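Local structure of replication protein B (Plasmid RSF1010, 3H20) at residues D243-A246 against A247-A251; T219-D222 against E223-E227; Q46-P49 against W50-M54; Q194-Q197 against E198-R201. The protein is a plasmid-encoded primase that lays down short primers on single-stranded DNA from nucleoside triphosphates, releasing diphosphate, for replication of the plasmid. One frame throughout, in Å; residues are numbered along the deposited sequence.

Interaction 1: residues D243-A246 against A247-A251; sequences DFIA and AQKLA
Ile245 and Lys249, one helical turn apart, run side by side in the same direction, the lysine chain lying along the isoleucine branch. The touching atom of Ile245 is CG2, which sits 3.7 Å from Lys249 NZ. With CG of Lys249 anti to the carbonyl carbon (chi1 -83°), the aliphatic chain passes over Ile245 O, CD lying 3.6 Å from it, before a bend at chi4 turns NZ back to the methyl. Cutting Lys249 back to an alanine would probably uncover Ile245 CG2, keep just CB near Ile245 O, and take the lysine chain away from Glu227 of helix 220-234.

This is the more open flank of helix 239-252, a member of the C-terminal helical bundle, and its other flank is much tighter. There the small Ala247 packs against Ile260 and Val290 of two neighbouring helices, and its CB is 3.3 Å from Asp243 O. Leu250 CD1 folds back to 3.5 Å from Ala246 O, which also receives an almost straight bond from Leu250 N (2.9 Å, 178°). Ala247 N bonds to Asp243 O at 2.8 Å. The carboxylate of buried Asp243 is gripped by three hydroxyls, OD2 by those of Tyr282 and Ser268 and OD1 by that of Tyr224. The Phe244 side chain rests against Lys289, Val290 and Leu293.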
loop_
_atom_site.group_PDB
_atom_site.type_symbol
_atom_site.label_atom_id
_atom_site.label_comp_id
_atom_site.label_asym_id
_atom_site.label_seq_id
_atom_site.Cartn_x
_atom_site.Cartn_y
_atom_site.Cartn_z
ATOM N N ASP A 243 -34.541 19.935 16.143
ATOM C CA ASP A 243 -34.962 18.532 16.117
ATOM C C ASP A 243 -35.412 18.122 14.714
ATOM O O ASP A 243 -35.013 17.074 14.213
ATOM C CB ASP A 243 -36.122 18.280 17.085
ATOM C CG ASP A 243 -35.672 18.035 18.528
ATOM O OD1 ASP A 243 -34.459 17.959 18.815
ATOM O OD2 ASP A 243 -36.567 17.912 19.389
ATOM N N PHE A 244 -36.258 18.949 14.102
ATOM C CA PHE A 244 -36.815 18.655 12.787
ATOM C C PHE A 244 -35.702 18.464 11.743
ATOM O O PHE A 244 -35.729 17.508 10.969
ATOM C CB PHE A 244 -37.778 19.765 12.354
ATOM C CG PHE A 244 -38.385 19.545 10.999
ATOM C CD1 PHE A 244 -39.560 18.818 10.861
ATOM C CD2 PHE A 244 -37.776 20.055 9.856
ATOM C CE1 PHE A 244 -40.125 18.608 9.603
ATOM C CE2 PHE A 244 -38.328 19.840 8.596
ATOM C CZ PHE A 244 -39.506 19.120 8.473
ATOM N N ILE A 245 -34.743 19.386 11.720
ATOM C CA ILE A 245 -33.646 19.318 10.749
ATOM C C ILE A 245 -32.722 18.117 11.007
ATOM O O ILE A 245 -32.294 17.446 10.063
ATOM C CB ILE A 245 -32.835 20.646 10.679
ATOM C CG1 ILE A 245 -33.741 21.807 10.242
ATOM C CG2 ILE A 245 -31.654 20.503 9.727
ATOM C CD1 ILE A 245 -33.080 23.173 10.246
ATOM N N ALA A 246 -32.410 17.853 12.274
ATOM C CA ALA A 246 -31.610 16.680 12.633
ATOM C C ALA A 246 -32.335 15.382 12.237
ATOM O O ALA A 246 -31.741 14.494 11.617
ATOM C CB ALA A 246 -31.266 16.688 14.134
ATOM N N ALA A 247 -33.623 15.295 12.560
ATOM C CA ALA A 247 -34.439 14.134 12.180
ATOM C C ALA A 247 -34.479 13.941 10.666
ATOM O O ALA A 247 -34.397 12.813 10.178
ATOM C CB ALA A 247 -35.859 14.255 12.743
ATOM N N GLN A 248 -34.604 15.040 9.926
ATOM C CA GLN A 248 -34.611 14.971 8.460
ATOM C C GLN A 248 -33.285 14.409 7.925
ATOM O O GLN A 248 -33.282 13.620 6.974
ATOM C CB GLN A 248 -34.910 16.341 7.845
ATOM C CG GLN A 248 -34.996 16.300 6.322
ATOM C CD GLN A 248 -34.841 17.649 5.665
ATOM O OE1 GLN A 248 -34.638 18.659 6.335
ATOM N NE2 GLN A 248 -34.913 17.666 4.323
ATOM N N LYS A 249 -32.172 14.812 8.540
ATOM C CA LYS A 249 -30.843 14.349 8.128
ATOM C C LYS A 249 -30.645 12.862 8.421
ATOM O O LYS A 249 -30.244 12.108 7.536
ATOM C CB LYS A 249 -29.742 15.189 8.778
ATOM C CG LYS A 249 -29.443 16.484 8.036
ATOM C CD LYS A 249 -28.915 17.554 8.978
ATOM C CE LYS A 249 -28.189 18.673 8.231
ATOM N NZ LYS A 249 -29.063 19.391 7.256
ATOM N N LEU A 250 -30.950 12.453 9.653
ATOM C CA LEU A 250 -30.931 11.043 10.054
ATOM C C LEU A 250 -31.844 10.150 9.202
ATOM O O LEU A 250 -31.436 9.063 8.791
ATOM C CB LEU A 250 -31.282 10.897 11.543
ATOM C CG LEU A 250 -30.132 10.875 12.562
ATOM C CD1 LEU A 250 -29.311 12.162 12.531
ATOM C CD2 LEU A 250 -30.671 10.606 13.979
ATOM N N ALA A 251 -33.066 10.610 8.929
ATOM C CA ALA A 251 -34.016 9.842 8.103
ATOM C C ALA A 251 -33.566 9.733 6.642
ATOM O O ALA A 251 -33.739 8.686 6.014
ATOM C CB ALA A 251 -35.408 10.441 8.180
#

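Interaction 2: residues T219-D222 against E223-E227; sequences TALD and EYRSE
Leu221 and Arg225 lie alongside each other and point the same way, a pair four residues apart on the first turns of helix 220-234. Leu221 CG meets Arg225 CD at 4.0 Å, so it is the aliphatic part of the arginine that packs on the leucine. Arg225 CG stands anti to the carbonyl carbon (chi1 -64°), which carries CG and CD across Leu221 O, CG at 3.3 Å; a bend at chi3 then turns the guanidinium away from the helix. The same carbonyl accepts Arg225 N at 2.9 Å and lies at the edge of the Tyr224 ring, near its plane. That ring leads off to pack against Ala246 and Leu250 of helix 239-252. Glu223 extends past Thr219 O, and its OE1 forms a salt bridge with Arg255.

Asp222 instead turns back: its OD2 accepts Thr219 N at 2.9 Å, on the anti side and 34° out of the carboxylate plane. This is the N3-to-N-cap half of a capping box; the reciprocal bond from the Thr219 side chain is missing. A carboxylate here, where the first amide N-H groups point toward the N-terminal end, would probably be stabilised by the helix dipole and help fix the helix start.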
loop_
_atom_site.group_PDB
_atom_site.type_symbol
_atom_site.label_atom_id
_atom_site.label_comp_id
_atom_site.label_asym_id
_atom_site.label_seq_id
_atom_site.Cartn_x
_atom_site.Cartn_y
_atom_site.Cartn_z
ATOM N N THR A 219 -23.441 5.711 16.517
ATOM C CA THR A 219 -24.822 5.235 16.411
ATOM C C THR A 219 -25.781 6.387 16.085
ATOM O O THR A 219 -25.341 7.522 15.888
ATOM C CB THR A 219 -25.271 4.501 17.704
ATOM O OG1 THR A 219 -26.546 3.885 17.488
ATOM C CG2 THR A 219 -25.365 5.466 18.887
ATOM N N ALA A 220 -27.081 6.089 16.029
ATOM C CA ALA A 220 -28.117 7.096 15.761
ATOM C C ALA A 220 -28.067 8.258 16.750
ATOM O O ALA A 220 -28.212 9.419 16.361
ATOM C CB ALA A 220 -29.502 6.456 15.763
ATOM N N LEU A 221 -27.858 7.929 18.024
ATOM C CA LEU A 221 -27.723 8.913 19.095
ATOM C C LEU A 221 -26.540 9.858 18.853
ATOM O O LEU A 221 -26.699 11.080 18.894
ATOM C CB LEU A 221 -27.589 8.202 20.449
ATOM C CG LEU A 221 -27.544 9.021 21.742
ATOM C CD1 LEU A 221 -28.856 9.759 21.982
ATOM C CD2 LEU A 221 -27.207 8.118 22.926
ATOM N N ASP A 222 -25.367 9.281 18.587
ATOM C CA ASP A 222 -24.155 10.054 18.293
ATOM C C ASP A 222 -24.361 10.936 17.065
ATOM O O ASP A 222 -23.897 12.078 17.019
ATOM C CB ASP A 222 -22.956 9.126 18.059
ATOM C CG ASP A 222 -22.723 8.149 19.204
ATOM O OD1 ASP A 222 -22.934 8.517 20.385
ATOM O OD2 ASP A 222 -22.308 7.008 18.912
ATOM N N GLU A 223 -25.064 10.379 16.082
ATOM C CA GLU A 223 -25.401 11.047 14.829
ATOM C C GLU A 223 -26.313 12.253 15.076
ATOM O O GLU A 223 -26.093 13.337 14.528
ATOM C CB GLU A 223 -26.105 10.039 13.917
ATOM C CG GLU A 223 -26.007 10.312 12.432
ATOM C CD GLU A 223 -26.550 9.163 11.598
ATOM O OE1 GLU A 223 -26.288 7.993 11.961
ATOM O OE2 GLU A 223 -27.224 9.431 10.575
ATOM N N TYR A 224 -27.328 12.048 15.911
ATOM C CA TYR A 224 -28.257 13.106 16.303
ATOM C C TYR A 224 -27.545 14.245 17.042
ATOM O O TYR A 224 -27.706 15.414 16.689
ATOM C CB TYR A 224 -29.401 12.524 17.144
ATOM C CG TYR A 224 -30.276 13.557 17.818
ATOM C CD1 TYR A 224 -31.314 14.190 17.125
ATOM C CD2 TYR A 224 -30.076 13.891 19.157
ATOM C CE1 TYR A 224 -32.118 15.143 17.751
ATOM C CE2 TYR A 224 -30.866 14.836 19.785
ATOM C CZ TYR A 224 -31.880 15.457 19.080
ATOM O OH TYR A 224 -32.652 16.393 19.719
ATOM N N ARG A 225 -26.744 13.891 18.049
ATOM C CA ARG A 225 -26.005 14.870 18.849
ATOM C C ARG A 225 -25.029 15.694 18.004
ATOM O O ARG A 225 -24.872 16.898 18.224
ATOM C CB ARG A 225 -25.274 14.177 20.002
ATOM C CG ARG A 225 -26.207 13.522 21.017
ATOM C CD ARG A 225 -25.501 12.433 21.812
ATOM N NE ARG A 225 -24.655 12.979 22.872
ATOM C CZ ARG A 225 -25.060 13.201 24.121
ATOM N NH1 ARG A 225 -26.307 12.927 24.492
ATOM N NH2 ARG A 225 -24.212 13.703 25.006
ATOM N N SER A 226 -24.388 15.038 17.037
ATOM C CA SER A 226 -23.466 15.700 16.113
ATOM C C SER A 226 -24.158 16.805 15.308
ATOM O O SER A 226 -23.664 17.933 15.247
ATOM C CB SER A 226 -22.829 14.675 15.171
ATOM O OG SER A 226 -21.642 15.186 14.592
ATOM N N GLU A 227 -25.303 16.477 14.708
ATOM C CA GLU A 227 -26.093 17.452 13.951
ATOM C C GLU A 227 -26.576 18.602 14.842
ATOM O O GLU A 227 -26.474 19.772 14.461
ATOM C CB GLU A 227 -27.290 16.782 13.256
ATOM C CG GLU A 227 -26.938 15.711 12.210
ATOM C CD GLU A 227 -26.084 16.233 11.057
ATOM O OE1 GLU A 227 -26.303 17.376 10.603
ATOM O OE2 GLU A 227 -25.186 15.492 10.598
#

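Interaction 3: residues Q46-P49 against W50-M54; sequences QNTP and WLKRM
Thr48 and Lys52 make the side-chain contact of this turn, a nonpolar one between chains that cross obliquely. Thr48 CG2 touches Lys52 CD at 3.8 Å. A chi1 of -62° sets OG1 beside the backbone N, where it bonds to Leu45 O, and leaves the methyl anti to that N. Lys52 runs over Thr48 O, its CD 3.4 Å from that oxygen, then bends at chi3 and chi4. Leu51 CG likewise rests on Asn47 O, at 3.4 Å, and the leucine continues onto Ile24 and Val26 of strand 21-28.

The Trp50 indole has Met54 CG over one face, 3.5 Å above the plane and displaced toward the rim, and the Trp50 side chain also meets Met35 and Trp39 of strand 34-40.

Hydrogen bonds form the third group: Lys52 N to Thr48 O at 2.9 Å, together with Leu51 N to Asn47 O and Arg53 N to Pro49 O. Asn47 ND2 bonds to Glu43 O. Pro49, without an N-H, fits a first turn, where amides lack carbonyl partners. This helix start follows directly on helix 41-46 and lays its nonpolar side on the antiparallel sheet of the N-terminal primase domain.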
loop_
_atom_site.group_PDB
_atom_site.type_symbol
_atom_site.label_atom_id
_atom_site.label_comp_id
_atom_site.label_asym_id
_atom_site.label_seq_id
_atom_site.Cartn_x
_atom_site.Cartn_y
_atom_site.Cartn_z
ATOM N N GLN A 46 21.345 -26.371 -5.878
ATOM C CA GLN A 46 20.925 -27.777 -5.944
ATOM C C GLN A 46 19.732 -27.970 -6.882
ATOM O O GLN A 46 19.552 -29.044 -7.468
ATOM C CB GLN A 46 20.533 -28.260 -4.541
ATOM C CG GLN A 46 20.457 -29.756 -4.359
ATOM C CD GLN A 46 19.934 -30.165 -2.980
ATOM O OE1 GLN A 46 19.651 -29.321 -2.132
ATOM N NE2 GLN A 46 19.820 -31.467 -2.755
ATOM N N ASN A 47 18.907 -26.933 -6.996
ATOM C CA ASN A 47 17.679 -27.000 -7.805
ATOM C C ASN A 47 17.818 -26.417 -9.216
ATOM O O ASN A 47 16.835 -26.275 -9.939
ATOM C CB ASN A 47 16.521 -26.333 -7.051
ATOM C CG ASN A 47 15.905 -27.247 -6.016
ATOM O OD1 ASN A 47 15.146 -28.153 -6.353
ATOM N ND2 ASN A 47 16.241 -27.029 -4.745
ATOM N N THR A 48 19.042 -26.101 -9.617
ATOM C CA THR A 48 19.284 -25.518 -10.939
ATOM C C THR A 48 18.771 -26.406 -12.105
ATOM O O THR A 48 18.169 -25.887 -13.050
ATOM C CB THR A 48 20.755 -25.089 -11.105
ATOM O OG1 THR A 48 21.052 -24.082 -10.124
ATOM C CG2 THR A 48 21.019 -24.478 -12.495
ATOM N N PRO A 49 18.994 -27.734 -12.039
ATOM C CA PRO A 49 18.414 -28.571 -13.095
ATOM C C PRO A 49 16.897 -28.386 -13.217
ATOM O O PRO A 49 16.393 -28.246 -14.321
ATOM C CB PRO A 49 18.744 -29.998 -12.632
ATOM C CG PRO A 49 20.011 -29.848 -11.867
ATOM C CD PRO A 49 19.796 -28.542 -11.097
ATOM N N TRP A 50 16.179 -28.381 -12.093
ATOM C CA TRP A 50 14.722 -28.209 -12.146
ATOM C C TRP A 50 14.333 -26.831 -12.713
ATOM O O TRP A 50 13.416 -26.736 -13.532
ATOM C CB TRP A 50 14.076 -28.442 -10.777
ATOM C CG TRP A 50 12.584 -28.313 -10.803
ATOM C CD1 TRP A 50 11.697 -29.110 -11.474
ATOM C CD2 TRP A 50 11.802 -27.311 -10.148
ATOM N NE1 TRP A 50 10.414 -28.670 -11.267
ATOM C CE2 TRP A 50 10.448 -27.571 -10.452
ATOM C CE3 TRP A 50 12.118 -26.213 -9.330
ATOM C CZ2 TRP A 50 9.402 -26.772 -9.970
ATOM C CZ3 TRP A 50 11.073 -25.419 -8.844
ATOM C CH2 TRP A 50 9.734 -25.706 -9.170
ATOM N N LEU A 51 15.030 -25.779 -12.276
ATOM C CA LEU A 51 14.765 -24.408 -12.751
ATOM C C LEU A 51 14.989 -24.264 -14.258
ATOM O O LEU A 51 14.204 -23.607 -14.940
ATOM C CB LEU A 51 15.605 -23.364 -11.982
ATOM C CG LEU A 51 15.361 -23.233 -10.460
ATOM C CD1 LEU A 51 16.378 -22.270 -9.849
ATOM C CD2 LEU A 51 13.934 -22.782 -10.138
ATOM N N LYS A 52 16.056 -24.876 -14.778
ATOM C CA LYS A 52 16.268 -24.912 -16.236
ATOM C C LYS A 52 15.161 -25.665 -16.979
ATOM O O LYS A 52 14.738 -25.238 -18.049
ATOM C CB LYS A 52 17.602 -25.559 -16.585
ATOM C CG LYS A 52 18.812 -24.776 -16.149
ATOM C CD LYS A 52 19.945 -25.743 -15.931
ATOM C CE LYS A 52 20.983 -25.620 -17.000
ATOM N NZ LYS A 52 22.049 -24.698 -16.530
ATOM N N ARG A 53 14.713 -26.788 -16.424
ATOM C CA ARG A 53 13.579 -27.542 -17.001
ATOM C C ARG A 53 12.352 -26.634 -17.104
ATOM O O ARG A 53 11.741 -26.506 -18.172
ATOM C CB ARG A 53 13.273 -28.794 -16.159
ATOM C CG ARG A 53 11.966 -29.547 -16.538
ATOM C CD ARG A 53 11.831 -30.861 -15.761
ATOM N NE ARG A 53 10.628 -31.616 -16.119
ATOM C CZ ARG A 53 10.544 -32.460 -17.144
ATOM N NH1 ARG A 53 11.598 -32.662 -17.928
ATOM N NH2 ARG A 53 9.405 -33.103 -17.389
ATOM N N MET A 54 12.016 -25.988 -15.988
ATOM C CA MET A 54 10.857 -25.098 -15.917
ATOM C C MET A 54 10.965 -23.917 -16.898
ATOM O O MET A 54 9.977 -23.561 -17.558
ATOM C CB MET A 54 10.654 -24.605 -14.474
ATOM C CG MET A 54 10.189 -25.693 -13.477
ATOM S SD MET A 54 8.539 -26.337 -13.848
ATOM C CE MET A 54 8.900 -27.846 -14.726
#

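Interaction 4: residues Q194-Q197 against E198-R201; sequences QRQQ and EKAR
Gln196 and Lys199 meet along their side chains, which lie side by side and point the same way on the long helix 179-206. Followed outward, Lys199 begins at CB, 3.4 Å from Gln196 O and also near Arg195 O. CG is anti to the backbone N (chi1 174°), and from there the chain stays extended, so that it draws level with the end of Gln196. CD comes 3.6 Å from Gln196 OE1, and NZ, at the tip, is 4.0 Å from the same oxygen. Gln196 reaches this place by bending at chi2, and its NE2 has a weak hydrogen bond to Gln192 OE1.

Under the side chains the backbone is regular: Glu198 N bonds to Gln194 O at 3.0 Å, and Lys199 N to Arg195 O at 2.9 Å. On the neighbouring Glu198 the chain bends at chi2, and OE2 forms salt bridges with Arg201, whose NH1 is 3.2 Å away, and with Arg202. Two arginines thus share a single carboxylate oxygen.

Nearly all of these side chains are exposed. The amide oxygen of Gln196 offers a partial negative charge to the lysine without a direct bond, so the attraction is likely to be weak, and the stronger charge pairing lies with Glu198.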
loop_
_atom_site.group_PDB
_atom_site.type_symbol
_atom_site.label_atom_id
_atom_site.label_comp_id
_atom_site.label_asym_id
_atom_site.label_seq_id
_atom_site.Cartn_x
_atom_site.Cartn_y
_atom_site.Cartn_z
ATOM N N GLN A 194 4.926 11.156 11.053
ATOM C CA GLN A 194 4.426 10.944 12.410
ATOM C C GLN A 194 4.082 12.254 13.125
ATOM O O GLN A 194 3.116 12.296 13.892
ATOM C CB GLN A 194 5.435 10.149 13.239
ATOM C CG GLN A 194 5.565 8.695 12.845
ATOM C CD GLN A 194 6.586 7.954 13.688
ATOM O OE1 GLN A 194 7.684 8.457 13.944
ATOM N NE2 GLN A 194 6.235 6.751 14.113
ATOM N N ARG A 195 4.872 13.309 12.883
ATOM C CA ARG A 195 4.569 14.645 13.416
ATOM C C ARG A 195 3.251 15.178 12.853
ATOM O O ARG A 195 2.456 15.771 13.586
ATOM C CB ARG A 195 5.701 15.647 13.134
ATOM C CG ARG A 195 6.952 15.450 13.986
ATOM C CD ARG A 195 7.901 16.651 13.917
ATOM N NE ARG A 195 8.420 16.902 12.569
ATOM C CZ ARG A 195 9.479 16.295 12.031
ATOM N NH1 ARG A 195 10.154 15.375 12.713
ATOM N NH2 ARG A 195 9.863 16.610 10.801
ATOM N N GLN A 196 3.028 14.969 11.555
ATOM C CA GLN A 196 1.780 15.391 10.911
ATOM C C GLN A 196 0.583 14.605 11.440
ATOM O O GLN A 196 -0.521 15.152 11.569
ATOM C CB GLN A 196 1.874 15.265 9.383
ATOM C CG GLN A 196 2.916 16.167 8.732
ATOM C CD GLN A 196 2.764 17.631 9.116
ATOM O OE1 GLN A 196 1.685 18.215 8.998
ATOM N NE2 GLN A 196 3.856 18.231 9.580
ATOM N N GLN A 197 0.812 13.324 11.740
ATOM C CA GLN A 197 -0.183 12.458 12.384
ATOM C C GLN A 197 -0.572 13.013 13.760
ATOM O O GLN A 197 -1.762 13.096 14.095
ATOM C CB GLN A 197 0.366 11.028 12.509
ATOM C CG GLN A 197 -0.578 10.001 13.141
ATOM C CD GLN A 197 0.055 8.610 13.263
ATOM O OE1 GLN A 197 1.270 8.440 13.075
ATOM N NE2 GLN A 197 -0.766 7.610 13.573
ATOM N N GLU A 198 0.434 13.393 14.547
ATOM C CA GLU A 198 0.210 13.975 15.873
ATOM C C GLU A 198 -0.527 15.314 15.774
ATOM O O GLU A 198 -1.397 15.609 16.603
ATOM C CB GLU A 198 1.532 14.114 16.646
ATOM C CG GLU A 198 1.435 14.808 18.025
ATOM C CD GLU A 198 0.649 14.024 19.082
ATOM O OE1 GLU A 198 0.314 12.842 18.854
ATOM O OE2 GLU A 198 0.370 14.602 20.158
ATOM N N LYS A 199 -0.185 16.103 14.754
ATOM C CA LYS A 199 -0.883 17.360 14.462
ATOM C C LYS A 199 -2.369 17.108 14.201
ATOM O O LYS A 199 -3.229 17.727 14.834
ATOM C CB LYS A 199 -0.244 18.061 13.257
ATOM C CG LYS A 199 -0.979 19.316 12.777
ATOM C CD LYS A 199 -0.574 19.641 11.351
ATOM C CE LYS A 199 -1.216 20.920 10.860
ATOM N NZ LYS A 199 -0.545 21.416 9.625
ATOM N N ALA A 200 -2.655 16.191 13.274
ATOM C CA ALA A 200 -4.031 15.811 12.931
ATOM C C ALA A 200 -4.793 15.275 14.144
ATOM O O ALA A 200 -5.985 15.554 14.311
ATOM C CB ALA A 200 -4.037 14.787 11.796
ATOM N N ARG A 201 -4.087 14.520 14.985
ATOM C CA ARG A 201 -4.625 14.026 16.249
ATOM C C ARG A 201 -5.038 15.165 17.179
ATOM O O ARG A 201 -6.181 15.211 17.646
ATOM C CB ARG A 201 -3.606 13.128 16.957
ATOM C CG ARG A 201 -4.126 12.557 18.268
ATOM C CD ARG A 201 -3.045 11.873 19.088
ATOM N NE ARG A 201 -3.484 11.730 20.476
ATOM C CZ ARG A 201 -3.198 12.590 21.453
ATOM N NH1 ARG A 201 -2.448 13.661 21.209
ATOM N NH2 ARG A 201 -3.657 12.374 22.681
#

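In the fold
From the N terminus the four contacts come in series, in the order 3, 4, 2, 1; none nests in or crosses another, and each closes just a helical turn. Interaction 3 sits at the start of helix 48-56 in the N-terminal domain, across the chain's centre from interactions 1 and 2, with centres about 69 and 64 Å away. Interaction 4 lies on an exposed part of the long helix 179-206 between them, its nearest atoms about 39 Å from interaction 3 and about 16 Å from interaction 2. Beyond the unmodelled residues 208-216, interactions 2 and 1 touch, tying the successive helices 220-234 and 239-252 together in the C-terminal bundle.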